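Local structure of fatty acid amide hydrolase (Candida albicans, 6KVR) at residues A472-E477 with S534-A539. The protein probably hydrolyses monocarboxylic acid amides to the carboxylate and ammonium, as a member of the amidase signature family. Residues are numbered along the deposited sequence; the frame is centred on the assembly and turned at random.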
ATOM      1  N   ALA A 472     -25.630 -17.624 -11.291  1.00 22.68           N
ATOM      2  CA  ALA A 472     -24.610 -17.969 -12.277  1.00 23.23           C
ATOM      3  C   ALA A 472     -25.111 -17.724 -13.699  1.00 22.77           C
ATOM      4  O   ALA A 472     -26.239 -18.110 -14.035  1.00 25.81           O
ATOM      5  CB  ALA A 472     -24.184 -19.433 -12.129  1.00 24.50           C
ATOM      6  N   PRO A 473     -24.317 -17.104 -14.552  1.00 25.38           N
ATOM      7  CA  PRO A 473     -24.761 -16.810 -15.916  1.00 25.48           C
ATOM      8  C   PRO A 473     -24.570 -18.011 -16.840  1.00 25.19           C
ATOM      9  O   PRO A 473     -23.904 -18.992 -16.519  1.00 22.63           O
ATOM     10  CB  PRO A 473     -23.848 -15.654 -16.324  1.00 22.72           C
ATOM     11  CG  PRO A 473     -22.560 -16.015 -15.673  1.00 25.91           C
ATOM     12  CD  PRO A 473     -22.944 -16.628 -14.310  1.00 24.64           C
ATOM     13  N   HIS A 474     -25.178 -17.921 -18.013  1.00 25.89           N
ATOM     14  CA  HIS A 474     -24.837 -18.874 -19.058  1.00 29.65           C
ATOM     15  C   HIS A 474     -23.408 -18.617 -19.528  1.00 28.88           C
ATOM     16  O   HIS A 474     -22.912 -17.490 -19.468  1.00 26.87           O
ATOM     17  CB  HIS A 474     -25.810 -18.757 -20.227  1.00 24.01           C
ATOM     18  CG  HIS A 474     -27.205 -19.172 -19.889  1.00 30.29           C
ATOM     19  ND1 HIS A 474     -28.296 -18.806 -20.649  1.00 33.80           N
ATOM     20  CD2 HIS A 474     -27.687 -19.937 -18.881  1.00 30.15           C
ATOM     21  CE1 HIS A 474     -29.390 -19.321 -20.118  1.00 38.52           C
ATOM     22  NE2 HIS A 474     -29.049 -20.010 -19.041  1.00 36.29           N
ATOM     23  N   SER A 475     -22.748 -19.670 -20.012  1.00 25.14           N
ATOM     24  CA  SER A 475     -21.370 -19.527 -20.464  1.00 28.35           C
ATOM     25  C   SER A 475     -21.245 -18.411 -21.494  1.00 29.77           C
ATOM     26  O   SER A 475     -22.088 -18.260 -22.383  1.00 26.12           O
ATOM     27  CB  SER A 475     -20.858 -20.852 -21.034  1.00 29.20           C
ATOM     28  OG  SER A 475     -20.884 -21.843 -20.008  1.00 26.64           O
ATOM     29  N   GLU A 476     -20.203 -17.591 -21.324  1.00 28.69           N
ATOM     30  CA  GLU A 476     -19.843 -16.520 -22.252  1.00 25.84           C
ATOM     31  C   GLU A 476     -20.920 -15.437 -22.334  1.00 27.47           C
ATOM     32  O   GLU A 476     -20.975 -14.682 -23.313  1.00 27.18           O
ATOM     33  CB  GLU A 476     -19.533 -17.079 -23.647  1.00 28.54           C
ATOM     34  CG  GLU A 476     -18.520 -18.238 -23.670  1.00 30.04           C
ATOM     35  CD  GLU A 476     -17.904 -18.475 -25.060  1.00 34.87           C
ATOM     36  OE1 GLU A 476     -16.918 -17.789 -25.453  1.00 38.57           O
ATOM     37  OE2 GLU A 476     -18.429 -19.361 -25.772  1.00 40.37           O
ATOM     38  N   GLU A 477     -21.754 -15.314 -21.301  1.00 27.76           N
ATOM     39  CA  GLU A 477     -22.869 -14.362 -21.296  1.00 26.58           C
ATOM     40  C   GLU A 477     -22.935 -13.614 -19.966  1.00 28.43           C
ATOM     41  O   GLU A 477     -23.996 -13.482 -19.351  1.00 28.58           O
ATOM     42  CB  GLU A 477     -24.191 -15.080 -21.602  1.00 28.16           C
ATOM     43  CG  GLU A 477     -24.368 -15.401 -23.092  1.00 34.71           C
ATOM     44  CD  GLU A 477     -25.753 -15.931 -23.438  1.00 36.07           C
ATOM     45  OE1 GLU A 477     -26.710 -15.127 -23.499  1.00 39.43           O
ATOM     46  OE2 GLU A 477     -25.865 -17.152 -23.698  1.00 42.91           O
ATOM     47  N   SER A 534     -36.781 -20.567 -16.508  1.00 32.72           N
ATOM     48  CA  SER A 534     -36.629 -21.985 -16.816  1.00 35.11           C
ATOM     49  C   SER A 534     -35.199 -22.369 -17.182  1.00 35.92           C
ATOM     50  O   SER A 534     -34.903 -23.564 -17.271  1.00 32.12           O
ATOM     51  CB  SER A 534     -37.587 -22.391 -17.951  1.00 35.16           C
ATOM     52  OG  SER A 534     -37.251 -21.759 -19.184  1.00 32.40           O
ATOM     53  N   GLN A 535     -34.304 -21.400 -17.358  1.00 34.65           N
ATOM     54  CA  GLN A 535     -32.950 -21.659 -17.844  1.00 36.78           C
ATOM     55  C   GLN A 535     -31.877 -21.437 -16.772  1.00 33.02           C
ATOM     56  O   GLN A 535     -30.680 -21.417 -17.091  1.00 31.36           O
ATOM     57  CB  GLN A 535     -32.673 -20.773 -19.064  1.00 37.74           C
ATOM     58  CG  GLN A 535     -33.364 -21.215 -20.354  1.00 39.52           C
ATOM     59  CD  GLN A 535     -32.889 -22.576 -20.847  1.00 50.43           C
ATOM     60  OE1 GLN A 535     -33.571 -23.596 -20.673  1.00 47.60           O
ATOM     61  NE2 GLN A 535     -31.719 -22.595 -21.482  1.00 52.15           N
ATOM     62  N   PHE A 536     -32.272 -21.261 -15.513  1.00 29.27           N
ATOM     63  CA  PHE A 536     -31.313 -21.049 -14.437  1.00 30.81           C
ATOM     64  C   PHE A 536     -31.692 -21.869 -13.205  1.00 29.02           C
ATOM     65  O   PHE A 536     -31.426 -21.448 -12.076  1.00 27.19           O
ATOM     66  CB  PHE A 536     -31.211 -19.558 -14.056  1.00 26.00           C
ATOM     67  CG  PHE A 536     -30.571 -18.685 -15.111  1.00 26.48           C
ATOM     68  CD1 PHE A 536     -29.189 -18.553 -15.180  1.00 23.42           C
ATOM     69  CD2 PHE A 536     -31.353 -17.976 -16.016  1.00 30.12           C
ATOM     70  CE1 PHE A 536     -28.594 -17.749 -16.145  1.00 25.19           C
ATOM     71  CE2 PHE A 536     -30.766 -17.169 -16.989  1.00 30.31           C
ATOM     72  CZ  PHE A 536     -29.384 -17.049 -17.052  1.00 27.93           C
ATOM     73  N   VAL A 537     -32.283 -23.052 -13.413  1.00 29.80           N
ATOM     74  CA  VAL A 537     -32.988 -23.766 -12.346  1.00 24.04           C
ATOM     75  C   VAL A 537     -32.054 -24.140 -11.202  1.00 31.29           C
ATOM     76  O   VAL A 537     -31.025 -24.801 -11.405  1.00 31.26           O
ATOM     77  CB  VAL A 537     -33.652 -25.035 -12.903  1.00 28.21           C
ATOM     78  CG1 VAL A 537     -34.373 -25.769 -11.778  1.00 27.28           C
ATOM     79  CG2 VAL A 537     -34.597 -24.715 -14.075  1.00 29.12           C
ATOM     80  N   GLY A 538     -32.446 -23.775  -9.977  1.00 30.37           N
ATOM     81  CA  GLY A 538     -31.806 -24.313  -8.800  1.00 26.43           C
ATOM     82  C   GLY A 538     -30.418 -23.785  -8.517  1.00 31.12           C
ATOM     83  O   GLY A 538     -29.729 -24.339  -7.649  1.00 27.70           O
ATOM     84  N   ALA A 539     -29.996 -22.724  -9.215  1.00 29.39           N
ATOM     85  CA  ALA A 539     -28.670 -22.144  -9.006  1.00 26.68           C
ATOM     86  C   ALA A 539     -28.569 -21.513  -7.622  1.00 24.92           C
ATOM     87  O   ALA A 539     -29.477 -20.796  -7.198  1.00 29.07           O
ATOM     88  CB  ALA A 539     -28.379 -21.083 -10.062  1.00 21.83           C
TER
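The imidazole of His-474 lies almost parallel to the phenyl ring of Phe-536 in an offset stack, with centroids 4.3 Å apart and planes 6° from each other. Overlap is partial: Phe-536 CZ sits over one face of the imidazole near its rim, 3.6 Å from His-474 NE2, while Phe-536 CE1 lies equally close to His-474 CD2. The same NE2 donates a nearly straight hydrogen bond of 2.9 Å to Gln-535 O (N-H...O 171°). That oxygen lies in the imidazole plane, although the donor lies well out of the carbonyl plane. Stack and bond together fix the rotation of the imidazole about CB-CG, and the bond requires a proton on NE2. Both rings are carried beside their backbone nitrogens, with CG anti to the carbonyl carbon (chi1 -67° in His-474, nearly the same in Phe-536), which helps to bring them into their offset overlap. Gln-535 CB meets the NE2-CE1 edge of the imidazole near its plane, 3.7 Å from His-474 CE1. Ala-472 O lies 3.2 Å from both CD1 and CE1 of Phe-536, facing the edge between them, where the C-H groups are probably slightly positive, and Pro-473 CA packs alongside. Leu-228 also touches His-474, and Tyr-264 of helix 259-265 packs on Ala-472 and Pro-473. Each loop carries a type II turn, His-474 to Glu-477 and Phe-536 to Ala-539. The stack thus ties the loop following strand 462-466 to the one leading into its antiparallel neighbour, strand 540-546, in the mixed central sheet of the amidase signature fold.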